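Local coordinates for photosystem II assembly protein Ycf48 (Thermosynechococcus elongatus, PDB 5OJ5) that is involved in photosystem II biogenesis, probably acting early in assembly and in the replacement of photodamaged D1, at residues D43-E48 with V306-V311; V270-L275 with A291-Q296; L319-S322 with G326-L329. One frame throughout, in Å; residues are numbered along the deposited sequence.

Contact 1. Residues D43-E48 with V306-V311; sequences DYNPWE and VDVKKV
Where the seven-bladed propeller ring closes, the Asx turn formed by N45 meets D307 and V308 of the short 3-10 segment 307-310. The turn leads into strand 47-51, which is laid from the N-terminal end onto the edge of the blade made by strands 317-320, 325-329 and 334-338, the "Velcro" closure of beta-propellers. No hydrogen bond spans the two segments, which meet through van der Waals contacts alone. CG of N45 stands anti to the backbone N (chi1 168°), which folds the amide back over the chain that follows it. There it is held at both ends: W47 N donates to N45 OD1 at 3.0 Å, arriving from above the carbonyl plane, while N45 ND2 donates to W47 O at 3.0 Å in a bent bond (140°). These two bonds restrain the amide's rotation, and it lies almost parallel to the carboxylate of D307, the two planes only 10° apart but displaced from each other. N45 CB comes 3.6 Å from D307 OD2, and N45 ND2 passes 3.7 Å from D307 CB, so each polar end faces a methylene and not its opposite number. V308 approaches the turn with one branch. Its second methyl packs on L292, a neighbour in strand 292-295, and the indole of W47 leads away from the contact into edge-to-face packing with W284 and Y338. V308 CG1 reaches both parts of the turn, lying 4.0 Å from N45 OD1 and 4.3 Å from W47 CB.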
ATOM      1  N   ASP A  43      23.350   5.837   8.995  1.00 15.67           N
ATOM      2  CA  ASP A  43      23.849   6.403  10.247  1.00 18.15           C
ATOM      3  C   ASP A  43      22.807   6.503  11.350  1.00 17.90           C
ATOM      4  O   ASP A  43      23.188   6.651  12.519  1.00 19.46           O
ATOM      5  CB  ASP A  43      24.449   7.792  10.019  1.00 23.18           C
ATOM      6  CG  ASP A  43      25.830   7.742   9.422  1.00 29.17           C
ATOM      7  OD1 ASP A  43      26.426   6.647   9.358  1.00 26.04           O
ATOM      8  OD2 ASP A  43      26.328   8.827   9.049  1.00 34.14           O
ATOM      9  N   TYR A  44      21.521   6.434  11.019  1.00 16.10           N
ATOM     10  CA  TYR A  44      20.479   6.536  12.036  1.00 16.87           C
ATOM     11  C   TYR A  44      19.331   5.633  11.621  1.00 15.48           C
ATOM     12  O   TYR A  44      18.952   5.616  10.452  1.00 19.03           O
ATOM     13  CB  TYR A  44      19.939   7.972  12.166  1.00 19.33           C
ATOM     14  CG  TYR A  44      18.667   8.110  13.055  1.00 22.17           C
ATOM     15  CD1 TYR A  44      18.692   7.891  14.439  1.00 23.45           C
ATOM     16  CD2 TYR A  44      17.429   8.403  12.489  1.00 21.80           C
ATOM     17  CE1 TYR A  44      17.536   8.013  15.220  1.00 23.89           C
ATOM     18  CE2 TYR A  44      16.272   8.521  13.265  1.00 23.14           C
ATOM     19  CZ  TYR A  44      16.334   8.303  14.611  1.00 23.92           C
ATOM     20  OH  TYR A  44      15.195   8.411  15.392  1.00 25.42           O
ATOM     21  N   ASN A  45      18.804   4.874  12.570  1.00 15.14           N
ATOM     22  CA  ASN A  45      17.644   4.044  12.309  1.00 14.70           C
ATOM     23  C   ASN A  45      16.415   4.735  12.889  1.00 13.79           C
ATOM     24  O   ASN A  45      16.259   4.760  14.123  1.00 15.37           O
ATOM     25  CB  ASN A  45      17.804   2.693  12.973  1.00 15.91           C
ATOM     26  CG  ASN A  45      16.472   1.940  12.951  1.00 16.69           C
ATOM     27  OD1 ASN A  45      15.707   2.032  11.969  1.00 16.45           O
ATOM     28  ND2 ASN A  45      16.134   1.284  14.042  1.00 19.78           N
ATOM     29  N   PRO A  46      15.498   5.257  12.066  1.00 13.47           N
ATOM     30  CA  PRO A  46      14.316   5.941  12.577  1.00 14.63           C
ATOM     31  C   PRO A  46      13.172   4.990  12.879  1.00 14.01           C
ATOM     32  O   PRO A  46      12.120   5.420  13.349  1.00 17.73           O
ATOM     33  CB  PRO A  46      13.938   6.863  11.410  1.00 18.14           C
ATOM     34  CG  PRO A  46      14.361   6.097  10.183  1.00 18.47           C
ATOM     35  CD  PRO A  46      15.605   5.361  10.593  1.00 16.37           C
ATOM     36  N   TRP A  47      13.317   3.708  12.647  1.00 13.69           N
ATOM     37  CA  TRP A  47      12.184   2.796  12.714  1.00 14.00           C
ATOM     38  C   TRP A  47      12.170   2.048  14.031  1.00 15.36           C
ATOM     39  O   TRP A  47      13.116   1.335  14.364  1.00 20.14           O
ATOM     40  CB  TRP A  47      12.232   1.831  11.540  1.00 13.94           C
ATOM     41  CG  TRP A  47      12.063   2.508  10.220  1.00 13.12           C
ATOM     42  CD1 TRP A  47      13.043   2.791   9.303  1.00 15.04           C
ATOM     43  CD2 TRP A  47      10.855   3.012   9.657  1.00 12.40           C
ATOM     44  NE1 TRP A  47      12.525   3.427   8.216  1.00 15.38           N
ATOM     45  CE2 TRP A  47      11.181   3.580   8.398  1.00 13.19           C
ATOM     46  CE3 TRP A  47       9.514   3.010  10.075  1.00 11.66           C
ATOM     47  CZ2 TRP A  47      10.207   4.136   7.556  1.00 12.96           C
ATOM     48  CZ3 TRP A  47       8.552   3.555   9.239  1.00 12.79           C
ATOM     49  CH2 TRP A  47       8.908   4.108   7.984  1.00 12.93           C
ATOM     50  N   GLU A  48      11.093   2.180  14.760  1.00 14.20           N
ATOM     51  CA  GLU A  48      10.913   1.424  15.995  1.00 15.53           C
ATOM     52  C   GLU A  48       9.947   0.269  15.761  1.00 13.88           C
ATOM     53  O   GLU A  48       8.863   0.458  15.218  1.00 14.14           O
ATOM     54  CB  GLU A  48      10.414   2.349  17.088  1.00 20.13           C
ATOM     55  CG  GLU A  48       9.031   2.892  17.042  1.00 28.13           C
ATOM     56  CD  GLU A  48       8.581   3.392  18.419  1.00 30.41           C
ATOM     57  OE1 GLU A  48       7.347   3.475  18.633  1.00 31.57           O
ATOM     58  OE2 GLU A  48       9.451   3.690  19.294  1.00 31.80           O
ATOM     59  N   VAL A 306      20.650  -1.389   9.028  1.00 13.74           N
ATOM     60  CA  VAL A 306      21.085  -2.693   9.496  1.00 14.92           C
ATOM     61  C   VAL A 306      20.368  -3.094  10.776  1.00 15.02           C
ATOM     62  O   VAL A 306      20.294  -4.295  11.079  1.00 17.53           O
ATOM     63  CB  VAL A 306      22.624  -2.794   9.653  1.00 16.16           C
ATOM     64  CG1 VAL A 306      23.280  -2.606   8.256  1.00 17.31           C
ATOM     65  CG2 VAL A 306      23.161  -1.795  10.679  1.00 17.27           C
ATOM     66  N   ASP A 307      19.866  -2.132  11.561  1.00 15.75           N
ATOM     67  CA  ASP A 307      19.252  -2.496  12.834  1.00 17.43           C
ATOM     68  C   ASP A 307      18.043  -3.351  12.627  1.00 18.36           C
ATOM     69  O   ASP A 307      17.775  -4.235  13.441  1.00 22.50           O
ATOM     70  CB  ASP A 307      18.838  -1.275  13.630  1.00 18.85           C
ATOM     71  CG  ASP A 307      20.021  -0.444  13.994  1.00 21.91           C
ATOM     72  OD1 ASP A 307      20.595  -0.576  15.081  1.00 26.11           O
ATOM     73  OD2 ASP A 307      20.450   0.292  13.091  1.00 24.02           O
ATOM     74  N   VAL A 308      17.306  -3.118  11.543  1.00 16.97           N
ATOM     75  CA  VAL A 308      16.062  -3.859  11.408  1.00 19.13           C
ATOM     76  C   VAL A 308      16.285  -5.226  10.798  1.00 18.56           C
ATOM     77  O   VAL A 308      15.314  -5.998  10.694  1.00 19.27           O
ATOM     78  CB  VAL A 308      14.963  -3.079  10.654  1.00 21.26           C
ATOM     79  CG1 VAL A 308      14.663  -1.767  11.331  1.00 20.53           C
ATOM     80  CG2 VAL A 308      15.359  -2.879   9.228  1.00 21.14           C
ATOM     81  N   LYS A 309      17.528  -5.555  10.392  1.00 19.33           N
ATOM     82  CA  LYS A 309      17.802  -6.905   9.918  1.00 24.09           C
ATOM     83  C   LYS A 309      17.495  -7.931  10.993  1.00 29.85           C
ATOM     84  O   LYS A 309      17.271  -9.098  10.675  1.00 35.17           O
ATOM     85  CB  LYS A 309      19.288  -7.083   9.547  1.00 26.02           C
ATOM     86  CG  LYS A 309      19.708  -6.400   8.282  1.00 27.02           C
ATOM     87  CD  LYS A 309      21.196  -6.579   7.967  1.00 30.04           C
ATOM     88  CE  LYS A 309      21.543  -8.023   7.585  1.00 33.38           C
ATOM     89  NZ  LYS A 309      22.973  -8.138   7.135  1.00 35.98           N
ATOM     90  N   LYS A 310      17.491  -7.518  12.256  1.00 30.30           N
ATOM     91  CA  LYS A 310      17.200  -8.415  13.355  1.00 33.83           C
ATOM     92  C   LYS A 310      15.712  -8.724  13.490  1.00 33.30           C
ATOM     93  O   LYS A 310      15.372  -9.615  14.270  1.00 37.93           O
ATOM     94  CB  LYS A 310      17.746  -7.793  14.634  1.00 36.65           C
ATOM     95  CG  LYS A 310      19.276  -7.646  14.654  1.00 40.47           C
ATOM     96  CD  LYS A 310      19.732  -6.678  15.740  1.00 43.27           C
ATOM     97  CE  LYS A 310      19.216  -7.149  17.104  1.00 44.80           C
ATOM     98  NZ  LYS A 310      17.943  -6.433  17.371  1.00 45.74           N
ATOM     99  N   VAL A 311      14.823  -8.040  12.769  1.00 29.98           N
ATOM    100  CA  VAL A 311      13.379  -8.220  12.929  1.00 27.53           C
ATOM    101  C   VAL A 311      12.945  -9.405  12.066  1.00 28.77           C
ATOM    102  O   VAL A 311      13.106  -9.347  10.836  1.00 28.87           O
ATOM    103  CB  VAL A 311      12.591  -6.951  12.562  1.00 26.43           C
ATOM    104  CG1 VAL A 311      11.050  -7.141  12.702  1.00 26.47           C
ATOM    105  CG2 VAL A 311      13.047  -5.747  13.384  1.00 27.46           C
TER

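Contact 2. Residues V270-L275 with A291-Q296; sequences VGFLDL and ALLCSQ
The F272 ring meets L293 at its far end: methyl CD1 of L293 lies obliquely to the ring, 3.9 Å from F272 CZ and 4.0 Å from F272 CE2, and the two side chains run at about a right angle to each other. One face of the ring has the carbonyl oxygen V270 O above it, 4.3 Å from the plane and offset toward the rim. F272 CG sits beside its backbone N, opposite the carbonyl carbon (chi1 -60°), a setting from which the ring extends toward the second segment although its CB does not point there. Two residues before F272, V270 uses a single branch. V270 CG2, trans to the backbone N, touches A291 CB at 3.8 Å, and this methyl pair and the phenylalanine-leucine pair make up an entirely apolar contact without a hydrogen bond between the segments. Immediately after F272 the strand carries a classic beta bulge, L273 and D274 being set together opposite A286. The backbones stay apart (V270 CA to A291 CA, the nearest such pair, 7.7 Å) because strands 272-277 and 292-295 are first and third of a four-stranded antiparallel sheet, with strand 283-287 hydrogen-bonded between them. F272 also packs on L285 of that middle strand and on I241 of strand 238-242, L293 rests on P264, and D274 OD2 accepts from I318 N of strand 317-320, in the blade that follows.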
ATOM      1  N   VAL A 270      17.791 -11.112  -2.619  1.00 27.52           N
ATOM      2  CA  VAL A 270      16.790 -10.508  -1.754  1.00 25.69           C
ATOM      3  C   VAL A 270      15.801  -9.729  -2.603  1.00 21.69           C
ATOM      4  O   VAL A 270      16.167  -8.804  -3.332  1.00 26.03           O
ATOM      5  CB  VAL A 270      17.413  -9.652  -0.646  1.00 31.23           C
ATOM      6  CG1 VAL A 270      18.103  -8.546  -1.246  1.00 32.91           C
ATOM      7  CG2 VAL A 270      16.326  -9.090   0.257  1.00 32.63           C
ATOM      8  N   GLY A 271      14.553 -10.068  -2.474  1.00 19.29           N
ATOM      9  CA  GLY A 271      13.526  -9.415  -3.215  1.00 17.85           C
ATOM     10  C   GLY A 271      12.995  -8.224  -2.453  1.00 16.12           C
ATOM     11  O   GLY A 271      12.925  -8.197  -1.216  1.00 19.73           O
ATOM     12  N   PHE A 272      12.579  -7.231  -3.215  1.00 12.61           N
ATOM     13  CA  PHE A 272      11.931  -6.076  -2.624  1.00 11.74           C
ATOM     14  C   PHE A 272      10.428  -6.156  -2.825  1.00 10.70           C
ATOM     15  O   PHE A 272       9.933  -6.763  -3.774  1.00 12.10           O
ATOM     16  CB  PHE A 272      12.475  -4.753  -3.186  1.00 12.47           C
ATOM     17  CG  PHE A 272      13.927  -4.619  -2.918  1.00 13.72           C
ATOM     18  CD1 PHE A 272      14.873  -4.642  -3.964  1.00 16.68           C
ATOM     19  CD2 PHE A 272      14.379  -4.523  -1.625  1.00 16.11           C
ATOM     20  CE1 PHE A 272      16.254  -4.525  -3.709  1.00 18.53           C
ATOM     21  CE2 PHE A 272      15.765  -4.416  -1.348  1.00 18.40           C
ATOM     22  CZ  PHE A 272      16.676  -4.428  -2.398  1.00 18.90           C
ATOM     23  N   LEU A 273       9.697  -5.481  -1.937  1.00 10.86           N
ATOM     24  CA  LEU A 273       8.247  -5.575  -1.874  1.00 10.47           C
ATOM     25  C   LEU A 273       7.582  -4.233  -2.056  1.00 10.31           C
ATOM     26  O   LEU A 273       6.497  -4.182  -2.618  1.00 11.64           O
ATOM     27  CB  LEU A 273       7.846  -6.224  -0.555  1.00 11.89           C
ATOM     28  CG  LEU A 273       8.352  -7.668  -0.410  1.00 13.78           C
ATOM     29  CD1 LEU A 273       8.275  -8.161   1.011  1.00 14.68           C
ATOM     30  CD2 LEU A 273       7.595  -8.573  -1.358  1.00 15.89           C
ATOM     31  N   ASP A 274       8.155  -3.136  -1.533  1.00  9.94           N
ATOM     32  CA  ASP A 274       7.526  -1.830  -1.656  1.00  9.68           C
ATOM     33  C   ASP A 274       8.586  -0.747  -1.624  1.00  9.48           C
ATOM     34  O   ASP A 274       9.703  -0.949  -1.119  1.00  9.89           O
ATOM     35  CB  ASP A 274       6.506  -1.591  -0.532  1.00 10.88           C
ATOM     36  CG  ASP A 274       5.498  -0.521  -0.867  1.00 10.76           C
ATOM     37  OD1 ASP A 274       5.326  -0.210  -2.074  1.00 10.97           O
ATOM     38  OD2 ASP A 274       4.790  -0.072   0.051  1.00 13.72           O
ATOM     39  N   LEU A 275       8.214   0.403  -2.181  1.00  9.50           N
ATOM     40  CA  LEU A 275       9.088   1.564  -2.289  1.00 10.18           C
ATOM     41  C   LEU A 275       8.216   2.772  -1.970  1.00 10.11           C
ATOM     42  O   LEU A 275       7.101   2.883  -2.510  1.00 11.15           O
ATOM     43  CB  LEU A 275       9.632   1.647  -3.729  1.00 11.07           C
ATOM     44  CG  LEU A 275      10.634   2.755  -4.035  1.00 11.60           C
ATOM     45  CD1 LEU A 275      11.466   2.358  -5.234  1.00 14.42           C
ATOM     46  CD2 LEU A 275       9.958   4.057  -4.341  1.00 12.05           C
ATOM     47  N   ALA A 291      14.989  -6.799   5.158  1.00 15.50           N
ATOM     48  CA  ALA A 291      15.659  -5.859   4.273  1.00 15.05           C
ATOM     49  C   ALA A 291      14.940  -4.515   4.248  1.00 12.74           C
ATOM     50  O   ALA A 291      13.749  -4.432   3.916  1.00 12.98           O
ATOM     51  CB  ALA A 291      15.732  -6.441   2.856  1.00 16.94           C
ATOM     52  N   LEU A 292      15.679  -3.452   4.557  1.00 12.54           N
ATOM     53  CA  LEU A 292      15.132  -2.107   4.523  1.00 12.16           C
ATOM     54  C   LEU A 292      16.263  -1.167   4.171  1.00 11.93           C
ATOM     55  O   LEU A 292      17.260  -1.108   4.907  1.00 12.52           O
ATOM     56  CB  LEU A 292      14.489  -1.735   5.853  1.00 12.31           C
ATOM     57  CG  LEU A 292      13.794  -0.357   5.880  1.00 12.93           C
ATOM     58  CD1 LEU A 292      12.634  -0.292   4.894  1.00 13.29           C
ATOM     59  CD2 LEU A 292      13.285  -0.037   7.284  1.00 14.81           C
ATOM     60  N   LEU A 293      16.113  -0.426   3.074  1.00 11.00           N
ATOM     61  CA  LEU A 293      17.137   0.451   2.558  1.00 11.15           C
ATOM     62  C   LEU A 293      16.577   1.861   2.419  1.00 10.73           C
ATOM     63  O   LEU A 293      15.370   2.064   2.240  1.00 10.66           O
ATOM     64  CB  LEU A 293      17.615  -0.010   1.186  1.00 12.24           C
ATOM     65  CG  LEU A 293      18.013  -1.492   1.023  1.00 17.96           C
ATOM     66  CD1 LEU A 293      18.602  -1.695  -0.399  1.00 20.40           C
ATOM     67  CD2 LEU A 293      18.842  -2.078   2.077  1.00 19.42           C
ATOM     68  N   CYS A 294      17.494   2.834   2.457  1.00 10.76           N
ATOM     69  CA  CYS A 294      17.167   4.227   2.278  1.00 11.49           C
ATOM     70  C   CYS A 294      18.111   4.858   1.271  1.00 11.73           C
ATOM     71  O   CYS A 294      19.326   4.658   1.335  1.00 13.00           O
ATOM     72  CB  CYS A 294      17.237   4.978   3.602  1.00 13.22           C
ATOM     73  SG  CYS A 294      16.942   6.725   3.529  1.00 15.34           S
ATOM     74  N   SER A 295      17.540   5.643   0.372  1.00 11.63           N
ATOM     75  CA  SER A 295      18.307   6.501  -0.517  1.00 12.31           C
ATOM     76  C   SER A 295      18.012   7.945  -0.163  1.00 12.55           C
ATOM     77  O   SER A 295      16.847   8.329   0.023  1.00 14.20           O
ATOM     78  CB  SER A 295      17.888   6.220  -1.961  1.00 13.27           C
ATOM     79  OG  SER A 295      18.508   7.191  -2.813  1.00 13.67           O
ATOM     80  N   GLN A 296      19.052   8.763  -0.096  1.00 14.04           N
ATOM     81  CA  GLN A 296      18.911  10.181   0.190  1.00 15.28           C
ATOM     82  C   GLN A 296      19.132  11.020  -1.055  1.00 16.71           C
ATOM     83  O   GLN A 296      19.122  12.252  -0.979  1.00 20.48           O
ATOM     84  CB  GLN A 296      19.851  10.585   1.351  1.00 17.04           C
ATOM     85  CG  GLN A 296      19.392   9.911   2.654  1.00 20.64           C
ATOM     86  CD  GLN A 296      20.318  10.094   3.818  1.00 25.71           C
ATOM     87  OE1 GLN A 296      20.244  11.094   4.521  1.00 28.95           O
ATOM     88  NE2 GLN A 296      21.164   9.101   4.070  1.00 27.93           N
TER

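Contact 3. Residues L319-S322 with G326-L329; sequences LFFS and GFIL
Two backbone hydrogen bonds pair L319 with F327. L319 N donates to F327 O at 2.8 Å in a nearly straight bond (171°) that runs almost along the acceptor's C=O axis; F327 N returns one to L319 O, also 2.8 Å, but with the donor tilted from the carbonyl plane and the bond more bent (155°). L319 O takes a further, weaker approach from carbon: G326 CA lies 3.1 Å away in a CA-H...O contact. These bonds join strands 317-320 and 325-329 into an antiparallel hairpin, part of the four-stranded blade in which 317-320 is one outermost strand and 47-51, from the N-terminal end of the chain, the other. F320 and G326 form the next, non-hydrogen-bonded pair, where F320 CA and G326 CA are 4.1 Å apart. G326 has no side chain, and F320 CG, beside its own backbone N and anti to the carbonyl carbon (chi1 -78°), brings the ring near the glycine main chain, with F320 CD1 3.9 Å from G326 CA. Beyond the paired strands, F321 packs against F327. The two rings cross at about a right angle, F327 CD2 sitting at the edge of the F321 ring, near its plane, 3.9 Å from F321 CE2. The backbone bends sharply at F321, which with S322 forms a classic beta bulge, and S322 OG accepts a hydrogen bond from D324 N in the hairpin turn. M61, in strand 58-63 of the adjoining blade, touches L319, F321 and F327, while F63 meets the F321 ring edge-to-face.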
ATOM      1  N   LEU A 319       4.035   3.039   4.430  1.00 10.00           N
ATOM      2  CA  LEU A 319       2.997   4.071   4.382  1.00 11.95           C
ATOM      3  C   LEU A 319       3.523   5.306   5.091  1.00 12.57           C
ATOM      4  O   LEU A 319       3.666   5.291   6.311  1.00 16.25           O
ATOM      5  CB  LEU A 319       1.724   3.573   5.064  1.00 13.34           C
ATOM      6  CG  LEU A 319       1.033   2.413   4.355  1.00 15.24           C
ATOM      7  CD1 LEU A 319      -0.164   1.929   5.135  1.00 19.30           C
ATOM      8  CD2 LEU A 319       0.513   2.823   2.943  1.00 20.40           C
ATOM      9  N   PHE A 320       3.760   6.376   4.359  1.00 11.89           N
ATOM     10  CA  PHE A 320       4.089   7.668   4.961  1.00 12.61           C
ATOM     11  C   PHE A 320       2.847   8.530   4.934  1.00 14.56           C
ATOM     12  O   PHE A 320       2.220   8.689   3.887  1.00 20.64           O
ATOM     13  CB  PHE A 320       5.221   8.380   4.227  1.00 14.29           C
ATOM     14  CG  PHE A 320       6.578   7.806   4.570  1.00 13.43           C
ATOM     15  CD1 PHE A 320       7.112   8.013   5.815  1.00 14.23           C
ATOM     16  CD2 PHE A 320       7.302   7.070   3.620  1.00 14.72           C
ATOM     17  CE1 PHE A 320       8.368   7.477   6.131  1.00 15.64           C
ATOM     18  CE2 PHE A 320       8.526   6.544   3.940  1.00 16.66           C
ATOM     19  CZ  PHE A 320       9.048   6.746   5.187  1.00 16.39           C
ATOM     20  N   PHE A 321       2.492   9.067   6.069  1.00 12.19           N
ATOM     21  CA  PHE A 321       1.387  10.010   6.188  1.00 13.48           C
ATOM     22  C   PHE A 321       1.839  11.463   6.157  1.00 14.49           C
ATOM     23  O   PHE A 321       1.070  12.333   5.743  1.00 17.10           O
ATOM     24  CB  PHE A 321       0.578   9.693   7.454  1.00 13.82           C
ATOM     25  CG  PHE A 321      -0.057   8.355   7.363  1.00 12.43           C
ATOM     26  CD1 PHE A 321      -1.242   8.210   6.636  1.00 13.73           C
ATOM     27  CD2 PHE A 321       0.536   7.224   7.890  1.00 13.00           C
ATOM     28  CE1 PHE A 321      -1.811   6.975   6.445  1.00 14.43           C
ATOM     29  CE2 PHE A 321      -0.046   5.949   7.686  1.00 13.62           C
ATOM     30  CZ  PHE A 321      -1.224   5.847   6.969  1.00 14.19           C
ATOM     31  N   SER A 322       3.072  11.691   6.513  1.00 15.16           N
ATOM     32  CA  SER A 322       3.712  12.994   6.395  1.00 15.54           C
ATOM     33  C   SER A 322       5.198  12.735   6.551  1.00 16.44           C
ATOM     34  O   SER A 322       5.595  11.608   6.844  1.00 16.05           O
ATOM     35  CB  SER A 322       3.237  13.889   7.528  1.00 16.16           C
ATOM     36  OG  SER A 322       3.853  13.537   8.749  1.00 16.16           O
ATOM     37  N   GLY A 326       5.049   7.652   9.740  1.00 11.36           N
ATOM     38  CA  GLY A 326       5.064   6.574   8.768  1.00 12.22           C
ATOM     39  C   GLY A 326       5.176   5.233   9.431  1.00 10.75           C
ATOM     40  O   GLY A 326       5.602   5.123  10.585  1.00 10.70           O
ATOM     41  N   PHE A 327       4.785   4.210   8.681  1.00 11.52           N
ATOM     42  CA  PHE A 327       4.695   2.860   9.184  1.00 10.18           C
ATOM     43  C   PHE A 327       5.111   1.889   8.105  1.00 11.02           C
ATOM     44  O   PHE A 327       4.894   2.111   6.910  1.00 13.67           O
ATOM     45  CB  PHE A 327       3.265   2.529   9.637  1.00 11.83           C
ATOM     46  CG  PHE A 327       2.840   3.351  10.771  1.00 12.55           C
ATOM     47  CD1 PHE A 327       3.026   2.945  12.063  1.00 13.94           C
ATOM     48  CD2 PHE A 327       2.271   4.609  10.510  1.00 16.31           C
ATOM     49  CE1 PHE A 327       2.642   3.815  13.098  1.00 18.68           C
ATOM     50  CE2 PHE A 327       1.901   5.445  11.508  1.00 20.27           C
ATOM     51  CZ  PHE A 327       2.083   5.054  12.763  1.00 19.42           C
ATOM     52  N   ILE A 328       5.686   0.789   8.539  1.00 10.00           N
ATOM     53  CA  ILE A 328       5.978  -0.330   7.649  1.00 10.77           C
ATOM     54  C   ILE A 328       5.257  -1.549   8.201  1.00 10.72           C
ATOM     55  O   ILE A 328       5.342  -1.848   9.398  1.00 11.86           O
ATOM     56  CB  ILE A 328       7.482  -0.583   7.543  1.00 11.37           C
ATOM     57  CG1 ILE A 328       8.105   0.649   6.866  1.00 12.78           C
ATOM     58  CG2 ILE A 328       7.757  -1.839   6.755  1.00 13.83           C
ATOM     59  CD1 ILE A 328       9.603   0.622   6.742  1.00 14.77           C
ATOM     60  N   LEU A 329       4.512  -2.212   7.334  1.00 11.43           N
ATOM     61  CA  LEU A 329       3.761  -3.418   7.685  1.00 13.03           C
ATOM     62  C   LEU A 329       4.637  -4.663   7.516  1.00 13.89           C
ATOM     63  O   LEU A 329       5.176  -4.909   6.427  1.00 14.86           O
ATOM     64  CB  LEU A 329       2.481  -3.528   6.849  1.00 14.05           C
ATOM     65  CG  LEU A 329       1.590  -2.295   6.775  1.00 16.38           C
ATOM     66  CD1 LEU A 329       0.339  -2.595   5.999  1.00 17.85           C
ATOM     67  CD2 LEU A 329       1.186  -1.716   8.098  1.00 17.93           C
TER

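In the fold
The three contacts lie in two adjacent blades of the propeller, their centres about 13 to 15 Å apart. Along the chain both segments of contact 2 fall between the two segments of contact 1, and contact 3 follows. Contacts 1 and 3 reach the same four-stranded sheet, 47-51 and 317-320 being its outermost strands; contact 2 belongs to the preceding blade. They meet around W47, whose ring touches L292 of contact 2 and F320, G326, F327 and I328 of contact 3, while L292 also packs on V308 and I328. The N-terminal strand thus completes the closing blade, and W47 packs it against the preceding one.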